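Local coordinates for protein exosome complex component Rrp41 (Archaeoglobus fulgidus, PDB 3M7N) that probably degrades RNA from its 3' end as the catalytic exoribonuclease subunit of the archaeal exosome, and probably can also synthesise heteromeric RNA tails, at residues E[8-13]-E[166-171]; E[34-39]-E[51-56]; E[70-75]-E[113-118]; E[160-165]-E[227-232]; E[187-192]-E[202-207]. The protein carries 1 engineered substitution. One frame throughout, in Å; residues are numbered along the deposited sequence.

Contact 1 of 5, residues E[8-13]-E[166-171]; sequences PEKLIV and KADGQL
L11 and I12 of the N-terminal segment rest on A167 and D168 at the tip of a beta hairpin. The contact is peripheral and partly buried. It places the start of the chain against the turn that joins strand 158-167 to strand 170-173. I12 carries most of the apolar side. Its CG1 stands anti to the carbonyl carbon (chi1 -60°) and the rest of the chain is extended, which sends CD1 out over the hairpin. There I12 CD1 lies 3.5 Å from A167 O and 3.7 Å from Q170 CG. The I12 and Q170 side chains cross at about a right angle. L11 adds its own CD1, at 4.1 Å from the A167 methyl CB. L11 also touches L18 of the same N-terminal region.

The polar side belongs to D168. As modelled, I12 N donates to D168 OD1 at 2.7 Å, but OD1 lies too near K10 O for its place to be sure. The D168 and I12 side chains run past each other in opposite directions. G169 N is hydrogen-bonded to E184 OE1, in the loop before strand 185-194. A side chain at G169 would run into the D168 carbonyl oxygen at these backbone angles. The bonds A167 N to Q170 O (2.7 Å) and Q170 N to A167 O (2.6 Å) close the turn. This is a two-residue beta hairpin with a type I' turn.

Contact 2 of 5, residues E[34-39]-E[51-56]; sequences SVLKRA and KVIAAV
V35, L36 and A39 pack against I53 and A55 of strand 50-60. They belong to the loop between strands 29-33 and 41-47 of the five-stranded mixed sheet in RNase PH domain 1. The contact is buried, and its side-chain packing is apolar. Two bumps and two hollows make the fit. The first bump is the I53 tip. I53 CG1 stands anti to the backbone N (chi1 -174°), and CD1 projects into the notch between V35 and L36. I53 CD1 meets V35 CG2 at 3.7 Å and L36 CD2 at 4.0 Å. The V35 and I53 side chains slide past each other in opposite directions, while L36 and I53 meet tip to tip.

The second bump is the L36 fork. While CD2 goes to I53, the other branch, L36 CD1, drops over the small A55 methyl, 3.9 Å from A55 CB. The short side chain of A55 leaves room there for both L36 and A39. S42 OG is hydrogen-bonded to V35 N and L36 N of the loop. L88 of the neighbouring Probable exosome complex exonuclease 2 subunit packs on I53 and A55. The interface between subunits thus borders this small core. At the far end the A39 methyl points end-on at the flank of the A55 methyl, CB to CB 4.0 Å, and A39 CB also lies 3.9 Å from V56 O.

Contact 3 of 5, residues E[70-75]-E[113-118]; sequences PSKAII and IMKELF
A short 3-10 turn, K115 to L117, docks on A73 just ahead of strand 74-81. It joins the link after helix 96-110 to the mixed sheet of RNase PH domain 1. K115 O takes two backbone hydrogen bonds. A73 N donates to K115 O at 3.0 Å with an almost straight bond (166°). F118 N donates to the same K115 O at 2.9 Å and closes the turn. The two donors come from opposite faces of the carbonyl plane, and A73 N stands 56° out of it. The A73 methyl fits under the turn, with K115 CB 3.8 Å from A73 CB.

From there the K115 chain runs alongside K72, both pointing the same way. K72 CD is 3.9 Å from K115 CE. The methylenes touch, but K72 NZ and K115 NZ stay 6.0 Å apart. K72 NZ has its salt bridge with D69, and K115 NZ a long, weak ion pair with E110. A glycine in place of K115 would probably open a gap beside the K72 methylenes and over the A73 methyl. Further along, I75 and I113 reach toward each other and meet tip to tip, CD1 to CD1 3.7 Å, next to I123 of strand 122-129. At the opposite end a water bridges the two backbones. It donates to S71 O at 2.8 Å and to E116 O at 2.6 Å.

Contact 4 of 5, residues E[160-165]-E[227-232]; sequences TSVAVG and LQIYEM
T160 OG1 on strand 158-167 sits at the edge of the Y230 ring, 3.8 Å from Y230 CD1, and is hydrogen-bonded to Q233 NE2 of the same helix. The T160 and Y230 side chains cross at about a right angle. T160 CG2, anti to the backbone N, turns onto the helix backbone, 3.7 Å from Y230 N and 3.8 Å from I229 CB. A valine at T160 would leave the Q233 amide without its hydroxyl partner, and that side chain is likely to lose its fixed position.

I229 makes most of the apolar contact. Its extended chain slides past T160 in the opposite direction. I229 CD1 comes 3.4 Å from S161 O and 3.7 Å from V162 CG2. S161 points the other way, to T138 and L141 of helix 136-150, with S161 OG hydrogen-bonded to F189 O, so the strand is packed between two helices. The axes of strand 160-165 and helix 227-232 pass 7.8 Å apart, with 138° between their N-to-C directions. The same face continues with V162 on A226 and V164 on L221. This is the core of RNase PH domain 2, a long C-terminal helix laid across one face of a four-stranded antiparallel sheet.

Contact 5 of 5, residues E[187-192]-E[202-207]; sequences MPFAFL and ALLQMD
M187 lies across M206 and L204 from the neighbouring strand. M187 CG stands anti to the backbone N (chi1 -174°) and the chain beyond it is extended. M187 CG therefore presses on M206 CB at 3.4 Å, and M187 CE reaches L204 CG at 4.1 Å. Both pairs cross obliquely. On the same side of the sheet F189 and L204 are paired, and L204 CD1 comes to the F189 ring at a slant. F189 also packs on I219 and A222 of helix 212-248. The other face holds A190 and L203, whose CB atoms lie 3.7 Å apart above L141 of helix 136-150.

The two strands form the antiparallel hairpin 185-194 and 197-207, and its regular pairing is broken by a classic beta bulge. A202 and L203 both stand opposite A190. A190 O takes hydrogen bonds from A202 N (2.7 Å) and L203 N (3.2 Å), both from one face of its plane. Past the bulge, Q205 N donates to P188 O at 3.2 Å, nearly straight at 168°. Q205 OE1 is held by R137. Residues Q205 to D207 pair antiparallel with a strand of the Probable exosome complex exonuclease 2 subunit, which extends the sheet across the interface.

From the N terminus, 8-13 meets the hairpin tip at 166-171, and contact 1 closes a loop of 152 residues. Contacts 2 and 3 lie in series within that loop. Both belong to the first domain's mixed sheet, contact 2 at strand 50-60 and contact 3 at strand 74-81. Contact 4 opens at 160-165, before contact 1 has closed, and ends on the C-terminal helix, so contacts 1 and 4 cross. Contact 5, a short hairpin, falls wholly inside the span of contact 4. Contacts 4 and 5 touch, since strands 158-167 and 185-194 are sheet neighbours. Contacts 1 and 3 are the most distant, with centres 45 Å apart.

Contact 1 of 5, residues E[8-13]-E[166-171]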
# COMPACT_ATOMS: atom_id res chain seq x y z
N PRO E 8 10.63 -36.79 24.44
CA PRO E 8 10.24 -38.19 24.66
C PRO E 8 11.40 -39.15 24.95
O PRO E 8 11.15 -40.25 25.44
CB PRO E 8 9.58 -38.58 23.34
CG PRO E 8 9.01 -37.31 22.83
CD PRO E 8 9.99 -36.23 23.24
N GLU E 9 12.63 -38.75 24.63
CA GLU E 9 13.79 -39.62 24.82
C GLU E 9 13.82 -40.78 23.83
O GLU E 9 14.88 -41.12 23.30
CB GLU E 9 13.86 -40.16 26.25
N LYS E 10 12.66 -41.38 23.58
CA LYS E 10 12.62 -42.54 22.70
C LYS E 10 12.09 -42.27 21.30
O LYS E 10 12.86 -42.30 20.35
CB LYS E 10 11.86 -43.69 23.34
CG LYS E 10 12.18 -45.02 22.70
CD LYS E 10 13.67 -45.34 22.80
CE LYS E 10 13.94 -46.74 22.24
NZ LYS E 10 15.36 -47.13 22.36
N LEU E 11 10.79 -42.00 21.16
CA LEU E 11 10.14 -41.85 19.84
C LEU E 11 9.72 -43.16 19.17
O LEU E 11 8.59 -43.30 18.71
CB LEU E 11 10.95 -41.00 18.84
CG LEU E 11 11.12 -39.50 19.10
CD1 LEU E 11 11.82 -38.82 17.92
CD2 LEU E 11 9.78 -38.84 19.36
N ILE E 12 10.63 -44.12 19.09
CA ILE E 12 10.24 -45.45 18.62
C ILE E 12 10.55 -46.54 19.64
O ILE E 12 11.70 -46.70 20.06
CB ILE E 12 10.85 -45.80 17.25
CG1 ILE E 12 10.41 -44.78 16.20
CG2 ILE E 12 10.41 -47.19 16.82
CD1 ILE E 12 10.92 -45.06 14.80
N VAL E 13 9.51 -47.27 20.06
CA VAL E 13 9.68 -48.37 21.01
C VAL E 13 9.02 -49.65 20.48
O VAL E 13 7.84 -49.65 20.15
CB VAL E 13 9.07 -48.06 22.39
CG1 VAL E 13 9.67 -46.80 22.96
CG2 VAL E 13 7.55 -47.93 22.30
N LYS E 166 11.98 -38.63 10.00
CA LYS E 166 13.02 -39.56 10.37
C LYS E 166 13.14 -39.52 11.89
O LYS E 166 13.37 -38.46 12.47
CB LYS E 166 14.35 -39.22 9.70
CG LYS E 166 15.48 -40.17 10.08
CD LYS E 166 16.75 -39.88 9.31
CE LYS E 166 17.99 -40.30 10.05
NZ LYS E 166 19.18 -39.91 9.24
N ALA E 167 12.95 -40.67 12.51
CA ALA E 167 12.91 -40.77 13.96
C ALA E 167 13.75 -41.95 14.45
O ALA E 167 13.64 -43.06 13.93
CB ALA E 167 11.48 -40.90 14.44
N ASP E 168 14.62 -41.69 15.42
CA ASP E 168 15.53 -42.71 15.95
C ASP E 168 16.21 -43.44 14.82
O ASP E 168 16.44 -44.64 14.91
CB ASP E 168 14.77 -43.74 16.78
CG ASP E 168 14.19 -43.15 18.04
OD1 ASP E 168 13.27 -43.78 18.60
OD2 ASP E 168 14.66 -42.08 18.49
N GLY E 169 16.53 -42.73 13.75
CA GLY E 169 17.26 -43.32 12.66
C GLY E 169 16.35 -43.99 11.66
O GLY E 169 16.80 -44.49 10.63
N GLN E 170 15.06 -44.01 11.95
CA GLN E 170 14.12 -44.72 11.09
C GLN E 170 13.20 -43.76 10.33
O GLN E 170 12.67 -42.81 10.90
CB GLN E 170 13.28 -45.69 11.93
CG GLN E 170 11.91 -46.01 11.34
CD GLN E 170 11.89 -47.30 10.53
OE1 GLN E 170 11.95 -47.28 9.28
NE2 GLN E 170 11.81 -48.43 11.23
N LEU E 171 13.03 -44.01 9.03
CA LEU E 171 12.08 -43.27 8.22
C LEU E 171 10.66 -43.57 8.69
O LEU E 171 10.29 -44.72 8.92
CB LEU E 171 12.22 -43.62 6.74
CG LEU E 171 13.04 -42.71 5.82
CD1 LEU E 171 14.10 -41.92 6.56
CD2 LEU E 171 13.66 -43.52 4.70

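Contact 2 of 5, residues E[34-39]-E[51-56]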
# COMPACT_ATOMS: atom_id res chain seq x y z
N SER E 34 -17.44 -29.74 -0.56
CA SER E 34 -18.61 -28.83 -0.48
C SER E 34 -19.09 -28.63 0.93
O SER E 34 -20.17 -29.09 1.27
CB SER E 34 -19.79 -29.34 -1.31
OG SER E 34 -19.39 -29.66 -2.63
N VAL E 35 -18.30 -27.97 1.75
CA VAL E 35 -18.71 -27.69 3.11
C VAL E 35 -19.00 -26.20 3.31
O VAL E 35 -19.42 -25.78 4.39
CB VAL E 35 -17.64 -28.12 4.11
CG1 VAL E 35 -17.51 -29.67 4.11
CG2 VAL E 35 -16.31 -27.41 3.81
N LEU E 36 -18.75 -25.41 2.27
CA LEU E 36 -19.00 -23.98 2.32
C LEU E 36 -19.99 -23.55 1.24
O LEU E 36 -19.84 -23.89 0.07
CB LEU E 36 -17.70 -23.19 2.13
CG LEU E 36 -16.63 -23.30 3.20
CD1 LEU E 36 -15.43 -22.43 2.84
CD2 LEU E 36 -17.18 -22.90 4.55
N LYS E 37 -20.99 -22.79 1.66
CA LYS E 37 -21.99 -22.25 0.76
C LYS E 37 -21.43 -21.20 -0.20
O LYS E 37 -21.73 -21.22 -1.39
CB LYS E 37 -23.11 -21.63 1.59
CG LYS E 37 -24.26 -21.03 0.80
CD LYS E 37 -25.39 -20.66 1.75
CE LYS E 37 -26.57 -20.05 1.03
NZ LYS E 37 -27.73 -19.93 1.96
N ARG E 38 -20.63 -20.28 0.32
CA ARG E 38 -20.23 -19.11 -0.48
C ARG E 38 -19.06 -19.33 -1.46
O ARG E 38 -18.90 -18.57 -2.41
CB ARG E 38 -19.99 -17.88 0.41
CG ARG E 38 -21.27 -17.35 1.09
CD ARG E 38 -22.30 -16.84 0.06
NE ARG E 38 -23.68 -16.84 0.55
CZ ARG E 38 -24.75 -16.43 -0.15
NH1 ARG E 38 -25.96 -16.48 0.39
NH2 ARG E 38 -24.62 -15.98 -1.39
N ALA E 39 -18.27 -20.38 -1.25
CA ALA E 39 -17.14 -20.64 -2.14
C ALA E 39 -17.56 -21.42 -3.40
O ALA E 39 -18.51 -22.19 -3.37
CB ALA E 39 -16.04 -21.38 -1.39
N LYS E 51 -6.54 -29.82 11.51
CA LYS E 51 -7.89 -29.57 11.00
C LYS E 51 -7.85 -28.35 10.12
O LYS E 51 -7.60 -27.25 10.60
CB LYS E 51 -8.88 -29.36 12.14
CG LYS E 51 -8.97 -30.51 13.10
CD LYS E 51 -10.25 -30.44 13.92
CE LYS E 51 -10.22 -31.48 15.03
NZ LYS E 51 -11.45 -31.37 15.83
N VAL E 52 -8.11 -28.54 8.84
CA VAL E 52 -7.95 -27.46 7.89
C VAL E 52 -9.18 -27.33 7.04
O VAL E 52 -9.94 -28.28 6.88
CB VAL E 52 -6.73 -27.69 6.96
CG1 VAL E 52 -5.51 -28.05 7.78
CG2 VAL E 52 -7.03 -28.78 5.96
N ILE E 53 -9.36 -26.14 6.48
CA ILE E 53 -10.43 -25.90 5.53
C ILE E 53 -9.94 -25.12 4.30
O ILE E 53 -9.12 -24.20 4.40
CB ILE E 53 -11.68 -25.26 6.22
CG1 ILE E 53 -12.83 -25.16 5.22
CG2 ILE E 53 -11.34 -23.92 6.86
CD1 ILE E 53 -14.19 -25.14 5.90
N ALA E 54 -10.41 -25.49 3.12
CA ALA E 54 -9.92 -24.89 1.89
C ALA E 54 -11.09 -24.36 1.11
O ALA E 54 -12.18 -24.92 1.15
CB ALA E 54 -9.16 -25.92 1.04
N ALA E 55 -10.83 -23.30 0.35
CA ALA E 55 -11.87 -22.63 -0.40
C ALA E 55 -11.29 -22.09 -1.70
O ALA E 55 -10.17 -21.56 -1.73
CB ALA E 55 -12.48 -21.49 0.43
N VAL E 56 -12.06 -22.23 -2.76
CA VAL E 56 -11.66 -21.79 -4.07
C VAL E 56 -12.67 -20.82 -4.69
O VAL E 56 -13.89 -21.06 -4.67
CB VAL E 56 -11.48 -22.99 -5.01
CG1 VAL E 56 -11.31 -22.54 -6.47
CG2 VAL E 56 -10.30 -23.83 -4.54

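Contact 3 of 5, residues E[70-75]-E[113-118]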
# COMPACT_ATOMS: atom_id res chain seq x y z
N PRO E 70 -2.38 -11.56 -19.64
CA PRO E 70 -3.16 -11.58 -20.88
C PRO E 70 -3.36 -13.00 -21.40
O PRO E 70 -4.46 -13.36 -21.79
CB PRO E 70 -2.30 -10.77 -21.85
CG PRO E 70 -0.88 -10.98 -21.33
CD PRO E 70 -1.02 -11.00 -19.84
N SER E 71 -2.30 -13.79 -21.37
CA SER E 71 -2.30 -15.10 -22.02
C SER E 71 -2.85 -16.23 -21.16
O SER E 71 -3.18 -17.29 -21.68
CB SER E 71 -0.89 -15.45 -22.48
OG SER E 71 -0.05 -15.66 -21.36
N LYS E 72 -2.94 -16.01 -19.85
CA LYS E 72 -3.32 -17.08 -18.93
C LYS E 72 -3.81 -16.57 -17.59
O LYS E 72 -3.56 -15.42 -17.23
CB LYS E 72 -2.12 -18.02 -18.70
CG LYS E 72 -1.02 -17.39 -17.85
CD LYS E 72 0.06 -18.40 -17.45
CE LYS E 72 1.35 -18.17 -18.22
NZ LYS E 72 2.06 -16.93 -17.79
N ALA E 73 -4.47 -17.44 -16.83
CA ALA E 73 -4.95 -17.09 -15.49
C ALA E 73 -3.79 -17.01 -14.51
O ALA E 73 -2.74 -17.59 -14.74
CB ALA E 73 -5.95 -18.12 -15.01
N ILE E 74 -3.99 -16.28 -13.41
CA ILE E 74 -3.01 -16.31 -12.35
C ILE E 74 -3.58 -17.12 -11.23
O ILE E 74 -4.79 -17.22 -11.10
CB ILE E 74 -2.67 -14.91 -11.81
CG1 ILE E 74 -3.95 -14.21 -11.34
CG2 ILE E 74 -1.94 -14.10 -12.87
CD1 ILE E 74 -3.70 -12.89 -10.66
N ILE E 75 -2.69 -17.69 -10.42
CA ILE E 75 -3.09 -18.49 -9.28
C ILE E 75 -2.61 -17.85 -8.00
O ILE E 75 -1.48 -17.41 -7.90
CB ILE E 75 -2.48 -19.91 -9.33
CG1 ILE E 75 -2.74 -20.57 -10.69
CG2 ILE E 75 -3.01 -20.75 -8.18
CD1 ILE E 75 -4.18 -20.75 -10.98
N ILE E 113 -2.95 -26.73 -12.81
CA ILE E 113 -4.16 -26.07 -13.28
C ILE E 113 -3.98 -25.65 -14.73
O ILE E 113 -2.95 -25.11 -15.10
CB ILE E 113 -4.51 -24.83 -12.42
CG1 ILE E 113 -5.02 -25.27 -11.04
CG2 ILE E 113 -5.52 -23.95 -13.13
CD1 ILE E 113 -4.93 -24.21 -9.95
N MET E 114 -4.97 -25.93 -15.57
CA MET E 114 -4.92 -25.46 -16.96
C MET E 114 -5.26 -23.97 -17.04
O MET E 114 -6.35 -23.57 -17.44
CB MET E 114 -5.84 -26.30 -17.86
CG MET E 114 -5.52 -27.79 -17.84
SD MET E 114 -6.66 -28.75 -18.86
CE MET E 114 -6.28 -28.11 -20.50
N LYS E 115 -4.31 -23.13 -16.65
CA LYS E 115 -4.58 -21.70 -16.55
C LYS E 115 -4.76 -21.01 -17.91
O LYS E 115 -5.46 -20.00 -18.00
CB LYS E 115 -3.53 -21.01 -15.68
CG LYS E 115 -2.11 -21.46 -15.93
CD LYS E 115 -1.34 -21.44 -14.64
CE LYS E 115 0.16 -21.36 -14.88
NZ LYS E 115 0.82 -20.99 -13.59
N GLU E 116 -4.19 -21.58 -18.96
CA GLU E 116 -4.38 -21.03 -20.31
C GLU E 116 -5.86 -20.88 -20.71
O GLU E 116 -6.19 -20.16 -21.65
CB GLU E 116 -3.67 -21.88 -21.36
CG GLU E 116 -2.16 -21.78 -21.31
CD GLU E 116 -1.57 -22.48 -20.11
OE1 GLU E 116 -0.55 -21.98 -19.58
OE2 GLU E 116 -2.13 -23.53 -19.69
N LEU E 117 -6.73 -21.57 -20.00
CA LEU E 117 -8.15 -21.57 -20.35
C LEU E 117 -8.84 -20.31 -19.87
O LEU E 117 -9.92 -19.98 -20.34
CB LEU E 117 -8.84 -22.78 -19.74
CG LEU E 117 -8.47 -24.09 -20.43
CD1 LEU E 117 -9.04 -25.26 -19.66
CD2 LEU E 117 -8.98 -24.08 -21.87
N PHE E 118 -8.23 -19.61 -18.93
CA PHE E 118 -8.87 -18.46 -18.33
C PHE E 118 -7.96 -17.23 -18.33
O PHE E 118 -7.58 -16.74 -17.27
CB PHE E 118 -9.38 -18.79 -16.93
CG PHE E 118 -10.17 -20.06 -16.86
CD1 PHE E 118 -9.65 -21.19 -16.26
CD2 PHE E 118 -11.42 -20.13 -17.45
CE1 PHE E 118 -10.37 -22.36 -16.22
CE2 PHE E 118 -12.15 -21.31 -17.41
CZ PHE E 118 -11.61 -22.42 -16.79
O HOH W 1 -4.91 -18.65 -23.37

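Contact 4 of 5, residues E[160-165]-E[227-232]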
# COMPACT_ATOMS: atom_id res chain seq x y z
N THR E 160 -1.43 -34.60 -4.45
CA THR E 160 -1.54 -35.37 -3.23
C THR E 160 -0.24 -35.23 -2.46
O THR E 160 0.85 -35.21 -3.03
CB THR E 160 -1.86 -36.87 -3.54
OG1 THR E 160 -2.99 -36.96 -4.43
CG2 THR E 160 -2.14 -37.65 -2.25
N SER E 161 -0.35 -35.14 -1.15
CA SER E 161 0.78 -34.67 -0.39
C SER E 161 0.93 -35.39 0.94
O SER E 161 -0.06 -35.61 1.65
CB SER E 161 0.64 -33.15 -0.20
OG SER E 161 1.62 -32.63 0.68
N VAL E 162 2.17 -35.76 1.27
CA VAL E 162 2.53 -36.24 2.60
C VAL E 162 3.99 -35.92 2.88
O VAL E 162 4.78 -35.78 1.96
CB VAL E 162 2.49 -37.79 2.72
CG1 VAL E 162 1.81 -38.23 4.01
CG2 VAL E 162 1.90 -38.43 1.51
N ALA E 163 4.35 -35.89 4.16
CA ALA E 163 5.74 -35.76 4.55
C ALA E 163 6.27 -37.11 5.05
O ALA E 163 5.52 -37.94 5.56
CB ALA E 163 5.90 -34.71 5.65
N VAL E 164 7.57 -37.33 4.90
CA VAL E 164 8.22 -38.44 5.55
C VAL E 164 9.13 -37.82 6.58
O VAL E 164 9.82 -36.84 6.28
CB VAL E 164 9.05 -39.28 4.56
CG1 VAL E 164 10.05 -40.15 5.31
CG2 VAL E 164 8.13 -40.13 3.68
N GLY E 165 9.11 -38.37 7.79
CA GLY E 165 10.01 -37.93 8.84
C GLY E 165 11.12 -38.93 9.04
O GLY E 165 11.22 -39.93 8.35
N LEU E 227 -0.42 -42.52 -2.51
CA LEU E 227 -1.45 -43.32 -3.18
C LEU E 227 -2.61 -43.66 -2.25
O LEU E 227 -3.75 -43.72 -2.68
CB LEU E 227 -0.88 -44.59 -3.80
CG LEU E 227 -0.19 -44.27 -5.13
CD1 LEU E 227 0.64 -45.45 -5.62
CD2 LEU E 227 -1.20 -43.80 -6.18
N GLN E 228 -2.32 -43.87 -0.97
CA GLN E 228 -3.38 -44.14 -0.00
C GLN E 228 -4.29 -42.91 0.16
O GLN E 228 -5.50 -43.00 -0.02
CB GLN E 228 -2.81 -44.59 1.36
CG GLN E 228 -2.12 -45.96 1.30
CD GLN E 228 -1.63 -46.49 2.66
OE1 GLN E 228 -1.46 -47.70 2.83
NE2 GLN E 228 -1.39 -45.59 3.60
N ILE E 229 -3.69 -41.76 0.48
CA ILE E 229 -4.43 -40.51 0.62
C ILE E 229 -5.22 -40.20 -0.65
O ILE E 229 -6.39 -39.79 -0.59
CB ILE E 229 -3.49 -39.33 0.90
CG1 ILE E 229 -2.75 -39.55 2.21
CG2 ILE E 229 -4.24 -37.99 0.94
CD1 ILE E 229 -1.70 -38.51 2.46
N TYR E 230 -4.59 -40.39 -1.80
CA TYR E 230 -5.26 -40.06 -3.04
C TYR E 230 -6.61 -40.77 -3.20
O TYR E 230 -7.60 -40.15 -3.62
CB TYR E 230 -4.38 -40.39 -4.22
CG TYR E 230 -5.16 -40.38 -5.49
CD1 TYR E 230 -5.51 -39.18 -6.11
CD2 TYR E 230 -5.58 -41.57 -6.07
CE1 TYR E 230 -6.24 -39.17 -7.27
CE2 TYR E 230 -6.31 -41.57 -7.23
CZ TYR E 230 -6.64 -40.37 -7.83
OH TYR E 230 -7.37 -40.36 -8.99
N GLU E 231 -6.66 -42.06 -2.87
CA GLU E 231 -7.93 -42.78 -2.93
C GLU E 231 -8.96 -42.15 -1.99
O GLU E 231 -10.14 -42.13 -2.30
CB GLU E 231 -7.76 -44.29 -2.67
CG GLU E 231 -7.25 -45.08 -3.90
CD GLU E 231 -8.22 -45.07 -5.10
OE1 GLU E 231 -9.46 -45.19 -4.91
OE2 GLU E 231 -7.74 -44.96 -6.25
N MET E 232 -8.51 -41.62 -0.85
CA MET E 232 -9.45 -40.91 0.03
C MET E 232 -10.04 -39.67 -0.66
O MET E 232 -11.24 -39.38 -0.53
CB MET E 232 -8.81 -40.55 1.37
CG MET E 232 -8.20 -41.75 2.08
SD MET E 232 -7.40 -41.36 3.66
CE MET E 232 -6.22 -42.72 3.77

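Contact 5 of 5, residues E[187-192]-E[202-207]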
# COMPACT_ATOMS: atom_id res chain seq x y z
N MET E 187 10.35 -34.02 5.69
CA MET E 187 10.40 -33.87 4.25
C MET E 187 9.04 -33.99 3.56
O MET E 187 8.65 -35.07 3.11
CB MET E 187 11.40 -34.87 3.68
CG MET E 187 11.66 -34.73 2.19
SD MET E 187 12.93 -35.89 1.66
CE MET E 187 12.92 -35.57 -0.11
N PRO E 188 8.32 -32.87 3.48
CA PRO E 188 7.02 -32.82 2.79
C PRO E 188 7.17 -33.03 1.29
O PRO E 188 8.10 -32.51 0.70
CB PRO E 188 6.51 -31.40 3.09
CG PRO E 188 7.71 -30.63 3.55
CD PRO E 188 8.58 -31.63 4.23
N PHE E 189 6.26 -33.80 0.69
CA PHE E 189 6.17 -33.97 -0.76
C PHE E 189 4.76 -33.65 -1.21
O PHE E 189 3.83 -33.68 -0.41
CB PHE E 189 6.40 -35.43 -1.20
CG PHE E 189 7.71 -36.01 -0.80
CD1 PHE E 189 7.93 -36.46 0.49
CD2 PHE E 189 8.73 -36.15 -1.74
CE1 PHE E 189 9.14 -37.02 0.85
CE2 PHE E 189 9.95 -36.71 -1.38
CZ PHE E 189 10.14 -37.15 -0.09
N ALA E 190 4.60 -33.39 -2.50
CA ALA E 190 3.29 -33.49 -3.12
C ALA E 190 3.54 -33.97 -4.53
O ALA E 190 4.54 -33.60 -5.14
CB ALA E 190 2.56 -32.17 -3.12
N PHE E 191 2.62 -34.79 -5.04
CA PHE E 191 2.80 -35.39 -6.35
C PHE E 191 1.60 -35.08 -7.22
O PHE E 191 0.49 -34.86 -6.72
CB PHE E 191 2.92 -36.93 -6.25
CG PHE E 191 3.97 -37.40 -5.27
CD1 PHE E 191 3.62 -37.73 -3.97
CD2 PHE E 191 5.29 -37.55 -5.66
CE1 PHE E 191 4.57 -38.17 -3.07
CE2 PHE E 191 6.25 -38.00 -4.76
CZ PHE E 191 5.89 -38.32 -3.47
N LEU E 192 1.83 -35.08 -8.52
CA LEU E 192 0.75 -35.18 -9.49
C LEU E 192 0.38 -36.66 -9.66
O LEU E 192 1.24 -37.48 -9.99
CB LEU E 192 1.21 -34.61 -10.83
CG LEU E 192 0.20 -34.83 -11.95
CD1 LEU E 192 -1.04 -33.95 -11.73
CD2 LEU E 192 0.84 -34.57 -13.31
N ALA E 202 5.39 -32.35 -7.40
CA ALA E 202 4.85 -30.99 -7.50
C ALA E 202 5.38 -30.09 -6.38
O ALA E 202 5.39 -28.88 -6.52
CB ALA E 202 3.32 -31.03 -7.46
N LEU E 203 5.82 -30.70 -5.29
CA LEU E 203 6.38 -29.97 -4.17
C LEU E 203 7.40 -30.87 -3.47
O LEU E 203 7.11 -32.04 -3.20
CB LEU E 203 5.29 -29.60 -3.17
CG LEU E 203 5.78 -28.93 -1.87
CD1 LEU E 203 4.82 -27.80 -1.39
CD2 LEU E 203 6.00 -29.94 -0.76
N LEU E 204 8.56 -30.32 -3.17
CA LEU E 204 9.57 -31.05 -2.43
C LEU E 204 10.35 -30.10 -1.53
O LEU E 204 10.94 -29.14 -2.01
CB LEU E 204 10.52 -31.78 -3.39
CG LEU E 204 11.57 -32.73 -2.79
CD1 LEU E 204 12.06 -33.73 -3.82
CD2 LEU E 204 12.75 -31.97 -2.24
N GLN E 205 10.34 -30.36 -0.23
CA GLN E 205 11.18 -29.60 0.70
C GLN E 205 11.72 -30.56 1.73
O GLN E 205 11.11 -31.59 2.01
CB GLN E 205 10.37 -28.51 1.42
CG GLN E 205 9.65 -27.52 0.52
CD GLN E 205 8.86 -26.48 1.32
OE1 GLN E 205 7.73 -26.74 1.77
NE2 GLN E 205 9.46 -25.30 1.50
N MET E 206 12.87 -30.24 2.32
CA MET E 206 13.32 -31.04 3.43
C MET E 206 14.24 -30.25 4.32
O MET E 206 14.92 -29.35 3.85
CB MET E 206 13.97 -32.35 2.96
CG MET E 206 15.45 -32.31 2.73
SD MET E 206 16.35 -32.52 4.28
CE MET E 206 18.00 -32.47 3.70
N ASP E 207 14.22 -30.57 5.61
CA ASP E 207 15.26 -30.10 6.51
C ASP E 207 15.59 -31.16 7.52
O ASP E 207 14.73 -31.95 7.88
CB ASP E 207 14.91 -28.77 7.20
CG ASP E 207 13.49 -28.72 7.71
OD1 ASP E 207 12.95 -27.60 7.76
OD2 ASP E 207 12.92 -29.78 8.07